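Local coordinates for 1-Cys peroxiredoxin (Vibrio vulnificus MO6-24/O, PDB 5K2I), which probably reduces hydrogen peroxide as a 1-Cys peroxiredoxin of the thioredoxin superfamily, and is implicated in scavenging peroxides and nitric oxide, at residues M1-L13 / M127-V139. Sequence-based numbering, arbitrary orientation. Where two conformers were deposited one is given.
Sequences MIAQGQTLPNATL and MIIDNGVVTTLNV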
loop_
_atom_site.group_PDB
_atom_site.type_symbol
_atom_site.label_atom_id
_atom_site.label_comp_id
_atom_site.label_asym_id
_atom_site.label_seq_id
_atom_site.Cartn_x
_atom_site.Cartn_y
_atom_site.Cartn_z
ATOM N N MET A 1 13.562 -0.277 16.576
ATOM C CA MET A 1 12.211 -0.445 17.102
ATOM C C MET A 1 12.219 -1.401 18.285
ATOM O O MET A 1 13.224 -2.062 18.548
ATOM C CB MET A 1 11.272 -0.975 16.018
ATOM C CG MET A 1 11.386 -2.459 15.775
ATOM S SD MET A 1 10.491 -2.948 14.291
ATOM C CE MET A 1 11.380 -2.010 13.051
ATOM N N ILE A 2 11.089 -1.489 18.980
ATOM C CA ILE A 2 10.956 -2.394 20.114
ATOM C C ILE A 2 11.243 -3.849 19.704
ATOM O O ILE A 2 10.948 -4.265 18.580
ATOM C CB ILE A 2 9.537 -2.275 20.745
ATOM C CG1 ILE A 2 9.459 -3.039 22.069
ATOM C CG2 ILE A 2 8.463 -2.734 19.763
ATOM C CD1 ILE A 2 8.319 -2.591 22.975
ATOM N N ALA A 3 11.821 -4.614 20.623
ATOM C CA ALA A 3 12.112 -6.011 20.373
ATOM C C ALA A 3 11.126 -6.911 21.088
ATOM O O ALA A 3 10.588 -6.548 22.145
ATOM C CB ALA A 3 13.531 -6.347 20.805
ATOM N N GLN A 4 10.911 -8.091 20.515
ATOM C CA GLN A 4 10.160 -9.135 21.193
ATOM C C GLN A 4 10.885 -9.485 22.475
ATOM O O GLN A 4 12.126 -9.502 22.519
ATOM C CB GLN A 4 9.996 -10.356 20.280
ATOM C CG GLN A 4 9.212 -9.996 19.025
ATOM C CD GLN A 4 9.126 -11.096 17.996
ATOM O OE1 GLN A 4 8.284 -11.042 17.089
ATOM N NE2 GLN A 4 9.988 -12.095 18.118
ATOM N N GLY A 5 10.110 -9.724 23.529
ATOM C CA GLY A 5 10.661 -9.999 24.841
ATOM C C GLY A 5 10.786 -8.754 25.696
ATOM O O GLY A 5 11.013 -8.849 26.903
ATOM N N GLN A 6 10.654 -7.580 25.085
ATOM C CA GLN A 6 10.675 -6.339 25.850
ATOM C C GLN A 6 9.276 -5.981 26.317
ATOM O O GLN A 6 8.288 -6.235 25.626
ATOM C CB GLN A 6 11.238 -5.172 25.031
ATOM C CG GLN A 6 12.698 -5.326 24.606
ATOM C CD GLN A 6 13.309 -4.011 24.147
ATOM O OE1 GLN A 6 12.984 -3.496 23.078
ATOM N NE2 GLN A 6 14.186 -3.446 24.974
ATOM N N THR A 7 9.191 -5.392 27.498
ATOM C CA THR A 7 7.953 -4.817 27.972
ATOM C C THR A 7 7.617 -3.584 27.121
ATOM O O THR A 7 8.520 -2.847 26.718
ATOM C CB THR A 7 8.089 -4.462 29.464
ATOM O OG1 THR A 7 8.438 -5.648 30.196
ATOM C CG2 THR A 7 6.813 -3.880 30.019
ATOM N N LEU A 8 6.334 -3.357 26.842
ATOM C CA LEU A 8 5.916 -2.140 26.167
ATOM C C LEU A 8 6.444 -0.910 26.892
ATOM O O LEU A 8 6.616 -0.940 28.122
ATOM C CB LEU A 8 4.392 -2.043 26.110
ATOM C CG LEU A 8 3.631 -2.948 25.161
ATOM C CD1 LEU A 8 2.126 -2.796 25.431
ATOM C CD2 LEU A 8 3.963 -2.606 23.724
ATOM N N PRO A 9 6.651 0.191 26.157
ATOM C CA PRO A 9 6.940 1.458 26.834
ATOM C C PRO A 9 5.899 1.731 27.913
ATOM O O PRO A 9 4.713 1.475 27.705
ATOM C CB PRO A 9 6.838 2.498 25.714
ATOM C CG PRO A 9 7.035 1.736 24.450
ATOM C CD PRO A 9 6.554 0.343 24.697
ATOM N N ASN A 10 6.343 2.222 29.061
ATOM C CA ASN A 10 5.433 2.548 30.144
ATOM C C ASN A 10 4.777 3.877 29.845
ATOM O O ASN A 10 5.163 4.912 30.387
ATOM C CB ASN A 10 6.189 2.576 31.467
ATOM C CG ASN A 10 5.308 2.912 32.634
ATOM O OD1 ASN A 10 4.094 2.711 32.603
ATOM N ND2 ASN A 10 5.924 3.414 33.702
ATOM N N ALA A 11 3.817 3.835 28.924
ATOM C CA ALA A 11 3.183 5.028 28.377
ATOM C C ALA A 11 1.677 4.888 28.468
ATOM O O ALA A 11 1.173 3.874 28.954
ATOM C CB ALA A 11 3.622 5.234 26.925
ATOM N N THR A 12 0.957 5.908 28.014
ATOM C CA THR A 12 -0.501 5.858 28.035
ATOM C C THR A 12 -1.098 5.938 26.639
ATOM O O THR A 12 -0.462 6.408 25.695
ATOM C CB THR A 12 -1.116 6.988 28.888
ATOM O OG1 THR A 12 -0.865 8.265 28.278
ATOM C CG2 THR A 12 -0.515 6.964 30.287
ATOM N N LEU A 13 -2.324 5.429 26.528
ATOM C CA LEU A 13 -3.154 5.607 25.336
ATOM C C LEU A 13 -4.519 6.060 25.822
ATOM O O LEU A 13 -4.944 5.646 26.897
ATOM C CB LEU A 13 -3.252 4.317 24.533
ATOM C CG LEU A 13 -1.979 3.833 23.845
ATOM C CD1 LEU A 13 -2.167 2.426 23.318
ATOM C CD2 LEU A 13 -1.578 4.784 22.719
ATOM N N MET A 127 0.778 -6.770 16.995
ATOM C CA MET A 127 1.467 -7.402 18.107
ATOM C C MET A 127 0.585 -8.391 18.842
ATOM O O MET A 127 -0.638 -8.187 18.955
ATOM C CB MET A 127 1.892 -6.370 19.148
ATOM C CG MET A 127 2.931 -5.396 18.780
ATOM S SD MET A 127 3.040 -4.289 20.208
ATOM C CE MET A 127 4.424 -3.299 19.669
ATOM N N ILE A 128 1.218 -9.423 19.386
ATOM C CA ILE A 128 0.647 -10.170 20.500
ATOM C C ILE A 128 1.435 -9.775 21.745
ATOM O O ILE A 128 2.665 -9.845 21.754
ATOM C CB ILE A 128 0.722 -11.689 20.286
ATOM C CG1 ILE A 128 -0.040 -12.088 19.017
ATOM C CG2 ILE A 128 0.182 -12.447 21.514
ATOM C CD1 ILE A 128 0.226 -13.518 18.555
ATOM N N ILE A 129 0.720 -9.353 22.776
ATOM C CA ILE A 129 1.319 -8.847 24.006
ATOM C C ILE A 129 0.833 -9.695 25.172
ATOM O O ILE A 129 -0.368 -9.813 25.389
ATOM C CB ILE A 129 0.947 -7.376 24.247
ATOM C CG1 ILE A 129 1.180 -6.572 22.965
ATOM C CG2 ILE A 129 1.745 -6.805 25.411
ATOM C CD1 ILE A 129 0.421 -5.281 22.910
ATOM N N ASP A 130 1.760 -10.284 25.913
ATOM C CA ASP A 130 1.412 -11.136 27.045
ATOM C C ASP A 130 1.842 -10.469 28.332
ATOM O O ASP A 130 3.033 -10.306 28.578
ATOM C CB ASP A 130 2.066 -12.508 26.909
ATOM C CG ASP A 130 1.442 -13.344 25.801
ATOM O OD1 ASP A 130 0.277 -13.769 25.968
ATOM O OD2 ASP A 130 2.103 -13.589 24.766
ATOM N N ASN A 131 0.864 -10.079 29.139
ATOM C CA ASN A 131 1.138 -9.343 30.375
ATOM C C ASN A 131 2.095 -8.170 30.118
ATOM O O ASN A 131 3.063 -7.964 30.852
ATOM C CB ASN A 131 1.727 -10.278 31.443
ATOM C CG ASN A 131 1.841 -9.618 32.814
ATOM O OD1 ASN A 131 0.930 -8.926 33.279
ATOM N ND2 ASN A 131 2.975 -9.830 33.464
ATOM N N GLY A 132 1.845 -7.428 29.047
ATOM C CA GLY A 132 2.651 -6.250 28.765
ATOM C C GLY A 132 3.953 -6.499 28.026
ATOM O O GLY A 132 4.615 -5.538 27.654
ATOM N N VAL A 133 4.321 -7.763 27.834
ATOM C CA VAL A 133 5.548 -8.122 27.127
ATOM C C VAL A 133 5.228 -8.404 25.667
ATOM O O VAL A 133 4.353 -9.213 25.372
ATOM C CB VAL A 133 6.209 -9.347 27.762
ATOM C CG1 VAL A 133 7.473 -9.733 27.011
ATOM C CG2 VAL A 133 6.524 -9.053 29.228
ATOM N N VAL A 134 5.923 -7.740 24.748
ATOM C CA VAL A 134 5.730 -7.997 23.324
ATOM C C VAL A 134 6.240 -9.381 22.977
ATOM O O VAL A 134 7.436 -9.634 23.050
ATOM C CB VAL A 134 6.454 -6.946 22.476
ATOM C CG1 VAL A 134 6.295 -7.264 20.992
ATOM C CG2 VAL A 134 5.901 -5.561 22.801
ATOM N N THR A 135 5.350 -10.302 22.626
ATOM C CA THR A 135 5.736 -11.673 22.299
ATOM C C THR A 135 5.910 -11.845 20.795
ATOM O O THR A 135 6.826 -12.524 20.332
ATOM C CB THR A 135 4.690 -12.668 22.817
ATOM O OG1 THR A 135 4.645 -12.590 24.247
ATOM C CG2 THR A 135 5.030 -14.086 22.391
ATOM N N THR A 136 5.007 -11.216 20.040
ATOM C CA THR A 136 5.031 -11.250 18.570
ATOM C C THR A 136 4.892 -9.832 18.042
ATOM O O THR A 136 4.031 -9.097 18.506
ATOM C CB THR A 136 3.888 -12.111 17.988
ATOM O OG1 THR A 136 4.056 -13.478 18.383
ATOM C CG2 THR A 136 3.882 -12.032 16.472
ATOM N N LEU A 137 5.731 -9.441 17.087
ATOM C CA LEU A 137 5.609 -8.142 16.422
ATOM C C LEU A 137 5.819 -8.330 14.929
ATOM O O LEU A 137 6.899 -8.770 14.493
ATOM C CB LEU A 137 6.622 -7.131 16.967
ATOM C CG LEU A 137 6.764 -5.829 16.163
ATOM C CD1 LEU A 137 5.471 -5.029 16.162
ATOM C CD2 LEU A 137 7.886 -4.993 16.743
ATOM N N ASN A 138 4.787 -8.004 14.151
ATOM C CA ASN A 138 4.851 -8.060 12.692
ATOM C C ASN A 138 4.683 -6.655 12.149
ATOM O O ASN A 138 3.659 -6.025 12.389
ATOM C CB ASN A 138 3.760 -8.974 12.113
ATOM C CG ASN A 138 3.890 -10.417 12.561
ATOM O OD1 ASN A 138 4.985 -10.896 12.822
ATOM N ND2 ASN A 138 2.759 -11.121 12.640
ATOM N N VAL A 139 5.685 -6.159 11.429
ATOM C CA VAL A 139 5.668 -4.799 10.896
ATOM C C VAL A 139 5.557 -4.847 9.374
ATOM O O VAL A 139 6.227 -5.659 8.720
ATOM C CB VAL A 139 6.940 -4.019 11.320
ATOM C CG1 VAL A 139 6.887 -2.599 10.805
ATOM C CG2 VAL A 139 7.087 -4.029 12.849
HETATM O O HOH W 1 9.396 -8.645 15.376
#
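Backbone hydrogen bonds lay the N-terminal segment Gly5-Leu8 along the outer edge of the hairpin, from the turn residue Gly132 to Val134. Val134 N donates to Gln6 O and Leu8 N to Gly132 O (both 2.9 Å), flanking Thr7 and Val133, which form a single antiparallel, non-hydrogen-bonded bridge. Gly5 N adds a bond to Val134 O at 2.7 Å. The type II turn from Ala3 to Gln6 brings the chain to this edge; Gln6 OE1 accepts from Ala3 N within it. Gln4 reaches further along the strand. With CG beside its own backbone N (chi1 -62°) and the chain extended beyond, its amide passes alongside the Thr135 carbonyl, and OE1 receives Leu137 N at 3.0 Å, the donor tilted 17° from the amide plane; there the side-chain amide takes the place of a backbone acceptor. A water donates to Leu137 O and, weakly, to this OE1.

Ile2 and Leu8 turn apolar branches onto the hairpin side chains Met127, Ile129, Val134 and Leu137. Leu8 straddles the hairpin: CD2 meets Val134 CG2 at 3.7 Å and also touches Met127 SD, while CD1 rests on Ile129 CD1 at 3.9 Å, the two side chains crossing at about a right angle. Ile2 sends CD1 to Val134 CG2 and CG2 to Leu137 CD2 (3.8 Å), with the methyl end of the extended Met127 beside it. Met1, bent at chi3 (62°), sets SD against both Leu137 CD2 and Val139 CG2. Leu27 and Phe30 also pack on Leu8, and Leu108 on Ile2.

The hairpin closes through the type I' turn Asp130-Val133, and a classic beta bulge sets Thr135 and Thr136 opposite Ile128. The arrangement is a beta hairpin of the thioredoxin-fold sheet, its outer strand edged by the N-terminal segment.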